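Local structure of hypothetical protein DR0819 (Deinococcus radiodurans, 1W3S) at residues A6-I11 with T29-L34; G57-Q62 with V71-L76; A101-G106 with Y138-L143. The protein is thought to take part in DNA repair and in recombination through the RecF pathway, and carries a zinc site. All coordinates share one frame; numbering follows the deposited sequence.

Contact 1 of 3, residues A6-I11 with T29-L34; sequences ANRSGI and TPQGKL
Within the N-terminal OB-fold domain of this RecO protein, Arg-8 on strand 6-11 reaches over to the type I beta turn Thr-29 to Gly-32, which joins strands 23-29 and 32-38. The short segments 6-11 and 32-34 run nearly perpendicular, at 94°, and no hydrogen bond links 6-11 to 29-34, so side chains and the turn make the contact. Arg-8 does most of the work. Bends at chi2 (-65°) and again at chi3 fold its guanidinium down onto the turn, where it crosses the Thr-29 side chain at about a right angle. NH1 of Arg-8 and OG1 of Thr-29 are 2.6 Å apart, but at too poor an angle to count as a hydrogen bond. Thr-29 OG1 donates to Gly-32 O, on a lone pair in the carbonyl plane. The same carbonyl oxygen also accepts from Thr-29 N, while Gly-32 N returns a bond to Thr-29 O, so the turn is pinned at its two ends. Gln-31 slides past Arg-8 in the opposite direction. Its CB lies over one face of the guanidinium, offset toward the rim and 3.6 Å from NH2 of Arg-8, while its OE1 is 3.5 Å from Arg-8 CD; amide and guanidinium planes are 67° apart. From the side of the guanidinium plane opposite Gln-31 CB, Leu-34 CB comes obliquely to NH1 of Arg-8. Farther along the strand, Gly-10, with no side chain in the way, lets its CA come to 4.0 Å from Thr-29 CG2. Lys-33, its CB pointing away, forms a salt bridge through NZ with Asp-100. Between Arg-8 and Gly-10, the carbonyl of Ser-9 is turned to the start of the turn: its O lies 3.1 Å from Thr-29 CB and 3.3 Å from Pro-30 CD.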
loop_
_atom_site.group_PDB
_atom_site.type_symbol
_atom_site.label_atom_id
_atom_site.label_comp_id
_atom_site.label_asym_id
_atom_site.label_seq_id
_atom_site.Cartn_x
_atom_site.Cartn_y
_atom_site.Cartn_z
ATOM N N ALA A 6 -4.850 18.879 17.763
ATOM C CA ALA A 6 -5.557 17.686 17.314
ATOM C C ALA A 6 -4.906 16.419 17.853
ATOM O O ALA A 6 -3.675 16.320 17.947
ATOM C CB ALA A 6 -5.610 17.649 15.790
ATOM N N ASN A 7 -5.757 15.467 18.229
ATOM C CA ASN A 7 -5.331 14.123 18.585
ATOM C C ASN A 7 -5.581 13.203 17.414
ATOM O O ASN A 7 -6.657 13.227 16.813
ATOM C CB ASN A 7 -6.080 13.624 19.806
ATOM C CG ASN A 7 -5.931 14.551 20.971
ATOM O OD1 ASN A 7 -6.691 15.516 21.113
ATOM N ND2 ASN A 7 -4.929 14.296 21.800
ATOM N N ARG A 8 -4.560 12.416 17.084
ATOM C CA ARG A 8 -4.609 11.497 15.958
ATOM C C ARG A 8 -3.938 10.173 16.317
ATOM O O ARG A 8 -2.968 10.119 17.085
ATOM C CB ARG A 8 -3.906 12.116 14.751
ATOM C CG ARG A 8 -4.609 13.333 14.149
ATOM C CD ARG A 8 -5.972 13.022 13.543
ATOM N NE ARG A 8 -6.137 13.553 12.183
ATOM C CZ ARG A 8 -5.473 13.121 11.106
ATOM N NH1 ARG A 8 -4.570 12.160 11.220
ATOM N NH2 ARG A 8 -5.690 13.656 9.906
ATOM N N SER A 9 -4.480 9.099 15.768
ATOM C CA SER A 9 -3.900 7.779 15.934
ATOM C C SER A 9 -3.616 7.238 14.562
ATOM O O SER A 9 -4.423 7.405 13.650
ATOM C CB SER A 9 -4.833 6.848 16.698
ATOM O OG SER A 9 -4.503 6.838 18.080
ATOM N N GLY A 10 -2.455 6.609 14.418
ATOM C CA GLY A 10 -2.053 6.052 13.143
ATOM C C GLY A 10 -0.729 5.315 13.157
ATOM O O GLY A 10 -0.078 5.155 14.194
ATOM N N ILE A 11 -0.333 4.878 11.967
ATOM C CA ILE A 11 0.871 4.088 11.799
ATOM C C ILE A 11 1.924 4.906 11.059
ATOM O O ILE A 11 1.641 5.477 10.013
ATOM C CB ILE A 11 0.534 2.805 11.051
ATOM C CG1 ILE A 11 -0.336 1.913 11.929
ATOM C CG2 ILE A 11 1.804 2.057 10.599
ATOM C CD1 ILE A 11 -1.190 0.939 11.114
ATOM N N THR A 29 -3.655 7.629 9.168
ATOM C CA THR A 29 -4.674 7.595 10.220
ATOM C C THR A 29 -6.027 7.360 9.567
ATOM O O THR A 29 -6.165 7.522 8.360
ATOM C CB THR A 29 -4.718 8.949 10.952
ATOM O OG1 THR A 29 -5.174 9.949 10.036
ATOM C CG2 THR A 29 -3.312 9.403 11.376
ATOM N N PRO A 30 -7.040 7.028 10.347
ATOM C CA PRO A 30 -8.392 6.941 9.793
ATOM C C PRO A 30 -8.847 8.225 9.080
ATOM O O PRO A 30 -9.643 8.163 8.142
ATOM C CB PRO A 30 -9.251 6.648 11.014
ATOM C CG PRO A 30 -8.310 6.023 12.004
ATOM C CD PRO A 30 -6.994 6.686 11.778
ATOM N N GLN A 31 -8.312 9.374 9.490
ATOM C CA GLN A 31 -8.677 10.651 8.871
ATOM C C GLN A 31 -7.744 11.040 7.732
ATOM O O GLN A 31 -7.973 12.041 7.055
ATOM C CB GLN A 31 -8.743 11.765 9.916
ATOM C CG GLN A 31 -9.786 11.495 10.995
ATOM C CD GLN A 31 -9.305 10.511 12.053
ATOM O OE1 GLN A 31 -8.120 10.514 12.441
ATOM N NE2 GLN A 31 -10.218 9.649 12.518
ATOM N N GLY A 32 -6.711 10.241 7.494
ATOM C CA GLY A 32 -5.879 10.425 6.312
ATOM C C GLY A 32 -4.418 10.538 6.654
ATOM O O GLY A 32 -4.031 10.409 7.809
ATOM N N LYS A 33 -3.607 10.774 5.633
ATOM C CA LYS A 33 -2.183 10.991 5.816
ATOM C C LYS A 33 -1.972 12.206 6.690
ATOM O O LYS A 33 -2.718 13.170 6.593
ATOM C CB LYS A 33 -1.484 11.206 4.479
ATOM C CG LYS A 33 -0.498 10.118 4.094
ATOM C CD LYS A 33 0.495 10.572 3.012
ATOM C CE LYS A 33 -0.043 10.335 1.600
ATOM N NZ LYS A 33 0.888 10.867 0.544
ATOM N N LEU A 34 -0.962 12.139 7.549
ATOM C CA LEU A 34 -0.556 13.259 8.373
ATOM C C LEU A 34 0.953 13.361 8.368
ATOM O O LEU A 34 1.629 12.453 8.828
ATOM C CB LEU A 34 -1.043 13.076 9.818
ATOM C CG LEU A 34 -0.562 14.150 10.810
ATOM C CD1 LEU A 34 -1.171 15.520 10.490
ATOM C CD2 LEU A 34 -0.868 13.740 12.234
#

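Contact 2 of 3, residues G57-Q62 with V71-L76; sequences GVQVYQ and VKQAVL
Gly-57 to Tyr-61 and Val-71 to Leu-76 run antiparallel as the two arms of a beta hairpin in the OB-fold sheet, 4.7 Å apart at the closest approach of their axes. Gly-57 and Val-75 form a hydrogen-bonded pair, with Gly-57 N to Val-75 O and Val-75 N to Gly-57 O each 2.8 Å. Beyond them the pairing continues through Gln-59 N to Gln-73 O, and then the register slips by one residue. Lys-72 and Gln-73 both face Gln-59 in a classic beta bulge: Gln-59 O accepts a good bond from Lys-72 N at 2.8 Å and a weak one from Gln-73 N at 3.4 Å. On one face of the sheet Val-58 CG1 packs on Ala-74 CB, 4.0 Å away, and more loosely on Val-71. Past the bulge Val-60 CG2 meets Val-71 CG2. Leu-50 touches both Val-58 and Ala-74, and Ala-36 and Ala-38 of strand 32-38 lie against Val-71. On the other face, Gln-59 and Gln-73 cross obliquely, their amide planes 69° apart. Gln-73 sends its CG between its own backbone N and carbonyl carbon (chi1 63°), which swings the chain over Gln-59, with Gln-73 CG 3.7 Å from Gln-59 CB. At the end of that chain, Gln-73 NE2 lies 2.5 Å from Gln-59 OE1, a weak hydrogen bond at best, bent to 119°, and doubtful at so short a distance.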
loop_
_atom_site.group_PDB
_atom_site.type_symbol
_atom_site.label_atom_id
_atom_site.label_comp_id
_atom_site.label_asym_id
_atom_site.label_seq_id
_atom_site.Cartn_x
_atom_site.Cartn_y
_atom_site.Cartn_z
ATOM N N GLY A 57 -0.247 7.013 19.032
ATOM C CA GLY A 57 -1.204 8.080 19.367
ATOM C C GLY A 57 -0.475 9.395 19.595
ATOM O O GLY A 57 0.444 9.465 20.416
ATOM N N VAL A 58 -0.849 10.428 18.847
ATOM C CA VAL A 58 -0.171 11.726 18.952
ATOM C C VAL A 58 -1.105 12.910 19.193
ATOM O O VAL A 58 -2.248 12.945 18.717
ATOM C CB VAL A 58 0.683 12.078 17.706
ATOM C CG1 VAL A 58 1.786 11.085 17.523
ATOM C CG2 VAL A 58 -0.166 12.190 16.444
ATOM N N GLN A 59 -0.577 13.881 19.933
ATOM C CA GLN A 59 -1.183 15.195 20.011
ATOM C C GLN A 59 -0.295 16.138 19.241
ATOM O O GLN A 59 0.903 16.209 19.474
ATOM C CB GLN A 59 -1.353 15.694 21.447
ATOM C CG GLN A 59 -1.941 17.122 21.481
ATOM C CD GLN A 59 -2.514 17.480 22.829
ATOM O OE1 GLN A 59 -1.771 17.908 23.733
ATOM N NE2 GLN A 59 -3.827 17.294 22.985
ATOM N N VAL A 60 -0.935 16.900 18.365
ATOM C CA VAL A 60 -0.259 17.570 17.288
ATOM C C VAL A 60 -0.781 19.023 17.211
ATOM O O VAL A 60 -1.988 19.258 17.195
ATOM C CB VAL A 60 -0.443 16.718 15.970
ATOM C CG1 VAL A 60 -1.587 17.203 15.102
ATOM C CG2 VAL A 60 0.855 16.647 15.182
ATOM N N TYR A 61 0.138 19.986 17.227
ATOM C CA TYR A 61 -0.213 21.398 17.119
ATOM C C TYR A 61 0.129 21.892 15.726
ATOM O O TYR A 61 1.210 21.623 15.229
ATOM C CB TYR A 61 0.532 22.253 18.169
ATOM C CG TYR A 61 0.201 23.736 18.054
ATOM C CD1 TYR A 61 -0.960 24.265 18.639
ATOM C CD2 TYR A 61 1.010 24.589 17.318
ATOM C CE1 TYR A 61 -1.288 25.608 18.507
ATOM C CE2 TYR A 61 0.695 25.927 17.177
ATOM C CZ TYR A 61 -0.453 26.435 17.774
ATOM O OH TYR A 61 -0.751 27.764 17.627
ATOM N N GLN A 62 -0.794 22.614 15.094
ATOM C CA GLN A 62 -0.471 23.326 13.854
ATOM C C GLN A 62 -1.194 24.662 13.710
ATOM O O GLN A 62 -2.412 24.717 13.633
ATOM C CB GLN A 62 -0.747 22.486 12.616
ATOM C CG GLN A 62 -0.083 23.123 11.398
ATOM C CD GLN A 62 -0.342 22.398 10.101
ATOM O OE1 GLN A 62 -1.327 21.656 9.964
ATOM N NE2 GLN A 62 0.537 22.621 9.128
ATOM N N VAL A 71 4.579 17.622 16.846
ATOM C CA VAL A 71 4.213 16.580 17.797
ATOM C C VAL A 71 4.493 17.040 19.233
ATOM O O VAL A 71 5.634 17.297 19.610
ATOM C CB VAL A 71 4.972 15.248 17.480
ATOM C CG1 VAL A 71 4.721 14.205 18.539
ATOM C CG2 VAL A 71 4.569 14.712 16.110
ATOM N N LYS A 72 3.444 17.110 20.039
ATOM C CA LYS A 72 3.569 17.594 21.406
ATOM C C LYS A 72 3.606 16.476 22.423
ATOM O O LYS A 72 4.345 16.556 23.399
ATOM C CB LYS A 72 2.467 18.614 21.701
ATOM C CG LYS A 72 2.680 19.914 20.934
ATOM C CD LYS A 72 4.156 20.368 21.056
ATOM C CE LYS A 72 4.402 21.741 20.511
ATOM N NZ LYS A 72 5.645 22.307 21.111
ATOM N N GLN A 73 2.821 15.433 22.204
ATOM C CA GLN A 73 3.014 14.195 22.950
ATOM C C GLN A 73 2.709 13.019 22.035
ATOM O O GLN A 73 1.992 13.156 21.052
ATOM C CB GLN A 73 2.205 14.178 24.267
ATOM C CG GLN A 73 0.691 14.244 24.107
ATOM C CD GLN A 73 -0.015 14.922 25.300
ATOM O OE1 GLN A 73 0.099 14.462 26.448
ATOM N NE2 GLN A 73 -0.751 16.009 25.019
ATOM N N ALA A 74 3.314 11.879 22.340
ATOM C CA ALA A 74 3.265 10.721 21.467
ATOM C C ALA A 74 3.371 9.490 22.331
ATOM O O ALA A 74 4.314 9.355 23.110
ATOM C CB ALA A 74 4.393 10.769 20.476
ATOM N N VAL A 75 2.386 8.609 22.196
ATOM C CA VAL A 75 2.306 7.390 22.990
ATOM C C VAL A 75 2.217 6.178 22.043
ATOM O O VAL A 75 1.478 6.203 21.059
ATOM C CB VAL A 75 1.098 7.463 24.005
ATOM C CG1 VAL A 75 -0.241 7.286 23.324
ATOM C CG2 VAL A 75 1.246 6.438 25.081
ATOM N N LEU A 76 3.001 5.140 22.332
ATOM C CA LEU A 76 2.972 3.883 21.567
ATOM C C LEU A 76 1.709 3.087 21.904
ATOM O O LEU A 76 1.555 2.630 23.041
ATOM C CB LEU A 76 4.226 3.030 21.871
ATOM C CG LEU A 76 4.227 1.559 21.391
ATOM C CD1 LEU A 76 4.166 1.442 19.873
ATOM C CD2 LEU A 76 5.446 0.821 21.921
#

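Contact 3 of 3, residues A101-G106 with Y138-L143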
loop_
_atom_site.group_PDB
_atom_site.type_symbol
_atom_site.label_atom_id
_atom_site.label_comp_id
_atom_site.label_asym_id
_atom_site.label_seq_id
_atom_site.Cartn_x
_atom_site.Cartn_y
_atom_site.Cartn_z
ATOM N N ALA A 101 2.318 6.563 -1.870
ATOM C CA ALA A 101 2.256 6.955 -3.287
ATOM C C ALA A 101 0.831 6.954 -3.814
ATOM O O ALA A 101 0.391 7.911 -4.456
ATOM C CB ALA A 101 3.103 6.021 -4.118
ATOM N N LEU A 102 0.129 5.852 -3.563
ATOM C CA LEU A 102 -1.321 5.778 -3.746
ATOM C C LEU A 102 -1.867 6.714 -2.693
ATOM O O LEU A 102 -1.134 7.089 -1.794
ATOM C CB LEU A 102 -1.814 4.346 -3.498
ATOM C CG LEU A 102 -3.075 3.858 -4.211
ATOM C CD1 LEU A 102 -2.851 3.789 -5.708
ATOM C CD2 LEU A 102 -3.477 2.498 -3.680
ATOM N N PHE A 103 -3.127 7.109 -2.783
ATOM C CA PHE A 103 -3.710 8.011 -1.777
ATOM C C PHE A 103 -2.884 9.280 -1.542
ATOM O O PHE A 103 -1.911 9.266 -0.758
ATOM C CB PHE A 103 -3.840 7.328 -0.408
ATOM C CG PHE A 103 -4.604 6.043 -0.430
ATOM C CD1 PHE A 103 -3.988 4.851 -0.067
ATOM C CD2 PHE A 103 -5.944 6.023 -0.786
ATOM C CE1 PHE A 103 -4.692 3.663 -0.069
ATOM C CE2 PHE A 103 -6.652 4.834 -0.797
ATOM C CZ PHE A 103 -6.026 3.652 -0.439
ATOM N N GLN A 104 -3.277 10.390 -2.162
ATOM C CA GLN A 104 -2.713 11.660 -1.714
ATOM C C GLN A 104 -3.661 12.476 -0.817
ATOM O O GLN A 104 -4.024 13.616 -1.110
ATOM C CB GLN A 104 -2.034 12.410 -2.865
ATOM C CG GLN A 104 -0.846 11.556 -3.398
ATOM C CD GLN A 104 0.478 12.309 -3.426
ATOM O OE1 GLN A 104 0.519 13.491 -3.782
ATOM N NE2 GLN A 104 1.569 11.626 -3.048
ATOM N N GLU A 105 -4.109 11.774 0.236
ATOM C CA GLU A 105 -4.365 12.301 1.608
ATOM C C GLU A 105 -5.655 13.093 1.884
ATOM O O GLU A 105 -5.997 14.062 1.176
ATOM C CB GLU A 105 -3.129 13.043 2.154
ATOM C CG GLU A 105 -2.874 14.465 1.675
ATOM C CD GLU A 105 -1.397 14.812 1.772
ATOM O OE1 GLU A 105 -0.710 14.803 0.719
ATOM O OE2 GLU A 105 -0.914 15.047 2.910
ATOM N N GLY A 106 -6.353 12.663 2.943
ATOM C CA GLY A 106 -7.760 13.028 3.173
ATOM C C GLY A 106 -8.607 12.066 2.359
ATOM O O GLY A 106 -9.576 11.485 2.856
ATOM N N TYR A 138 -3.574 -5.018 -4.392
ATOM C CA TYR A 138 -4.753 -4.964 -5.283
ATOM C C TYR A 138 -5.995 -4.512 -4.539
ATOM O O TYR A 138 -6.856 -3.848 -5.119
ATOM C CB TYR A 138 -5.002 -6.305 -5.995
ATOM C CG TYR A 138 -4.085 -6.475 -7.195
ATOM C CD1 TYR A 138 -4.473 -6.037 -8.458
ATOM C CD2 TYR A 138 -2.804 -7.024 -7.054
ATOM C CE1 TYR A 138 -3.627 -6.157 -9.551
ATOM C CE2 TYR A 138 -1.950 -7.142 -8.138
ATOM C CZ TYR A 138 -2.368 -6.702 -9.384
ATOM O OH TYR A 138 -1.533 -6.822 -10.466
ATOM N N LYS A 139 -6.091 -4.848 -3.255
ATOM C CA LYS A 139 -7.222 -4.410 -2.450
ATOM C C LYS A 139 -7.114 -2.908 -2.131
ATOM O O LYS A 139 -8.109 -2.189 -2.142
ATOM C CB LYS A 139 -7.335 -5.261 -1.183
ATOM C CG LYS A 139 -8.775 -5.467 -0.713
ATOM C CD LYS A 139 -9.506 -6.604 -1.453
ATOM C CE LYS A 139 -11.036 -6.427 -1.371
ATOM N NZ LYS A 139 -11.601 -6.724 -0.007
ATOM N N LEU A 140 -5.899 -2.431 -1.879
ATOM C CA LEU A 140 -5.653 -0.994 -1.705
ATOM C C LEU A 140 -5.939 -0.196 -2.982
ATOM O O LEU A 140 -6.532 0.882 -2.914
ATOM C CB LEU A 140 -4.220 -0.734 -1.225
ATOM C CG LEU A 140 -3.910 -0.367 0.252
ATOM C CD1 LEU A 140 -5.123 -0.240 1.176
ATOM C CD2 LEU A 140 -2.910 -1.334 0.841
ATOM N N LEU A 141 -5.520 -0.720 -4.134
ATOM C CA LEU A 141 -5.864 -0.127 -5.433
ATOM C C LEU A 141 -7.369 0.134 -5.564
ATOM O O LEU A 141 -7.775 1.213 -5.999
ATOM C CB LEU A 141 -5.391 -1.027 -6.580
ATOM C CG LEU A 141 -4.137 -0.701 -7.424
ATOM C CD1 LEU A 141 -3.291 0.461 -6.916
ATOM C CD2 LEU A 141 -3.285 -1.947 -7.595
ATOM N N GLY A 142 -8.186 -0.848 -5.180
ATOM C CA GLY A 142 -9.643 -0.701 -5.172
ATOM C C GLY A 142 -10.188 0.469 -4.359
ATOM O O GLY A 142 -10.990 1.263 -4.863
ATOM N N LEU A 143 -9.760 0.577 -3.100
ATOM C CA LEU A 143 -10.230 1.648 -2.201
ATOM C C LEU A 143 -9.723 3.032 -2.596
ATOM O O LEU A 143 -10.296 4.044 -2.188
ATOM C CB LEU A 143 -9.807 1.380 -0.755
ATOM C CG LEU A 143 -10.383 0.158 -0.052
ATOM C CD1 LEU A 143 -10.007 0.203 1.426
ATOM C CD2 LEU A 143 -11.905 0.069 -0.229
#
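Leu-102 and Phe-103, where the chain leaves helix 86-101, press against the last turn of helix 129-143. Both methyls of Leu-102 reach the helix. CD1 comes closest to Leu-141 CD1, at 3.6 Å, the two side chains crossing at about a right angle, while CD2 lies 4.1 Å from Leu-140 CB and 3.5 Å from Leu-140 O. With CG anti to the backbone N (chi1 -152°), the Leu-102 side chain is directed at the helix. Phe-103 reaches it with the outer end of its ring: CE1 touches Leu-140 CG at 4.1 Å, and CZ packs on Leu-143 CB at 4.4 Å. Leu-143 O sits at the ring edge, in its plane, 4.0 Å from Phe-103 CE2.

One shell out, residues of helices 110-125 and 211-225 and of the adjoining loops pack round these groups. Phe-108 stacks edge-to-face with the Phe-103 ring, and Ala-112 of helix 110-125 also touches it; Leu-115 of the same helix packs on Leu-140. Leu-141 is backed by Leu-218 and Phe-221 of helix 211-225, and Ala-144 lies against both Leu-102 and Phe-103.

The contact thus joins the corner after helix 86-101 to the end of helix 129-143 within the helical part of the protein. No hydrogen bond or charge pair crosses between the two segments, so shape and the burial of apolar carbon hold them together.

Overall arrangement
Contacts 1 and 2 share the OB-fold sheet, with centres 10 Å apart. Strand 5-17 lies beside strand 55-61, and probable hydrogen bonds of 2.8 Å run from Val-58 N to Arg-8 O and from Val-60 N to Ala-6 O. Contact 3 belongs to the helical part, yet contact 1 touches it: Lys-33 CE is 3.2 Å from Phe-103 O and Lys-33 CB 3.4 Å from Glu-105 CB, the two centres being 15 Å apart. Contact 2 lies farther off, its nearest atoms about 10 Å from contact 3. All three are remote from the zinc ion held by Cys-153, Cys-156, Cys-173 and Cys-176.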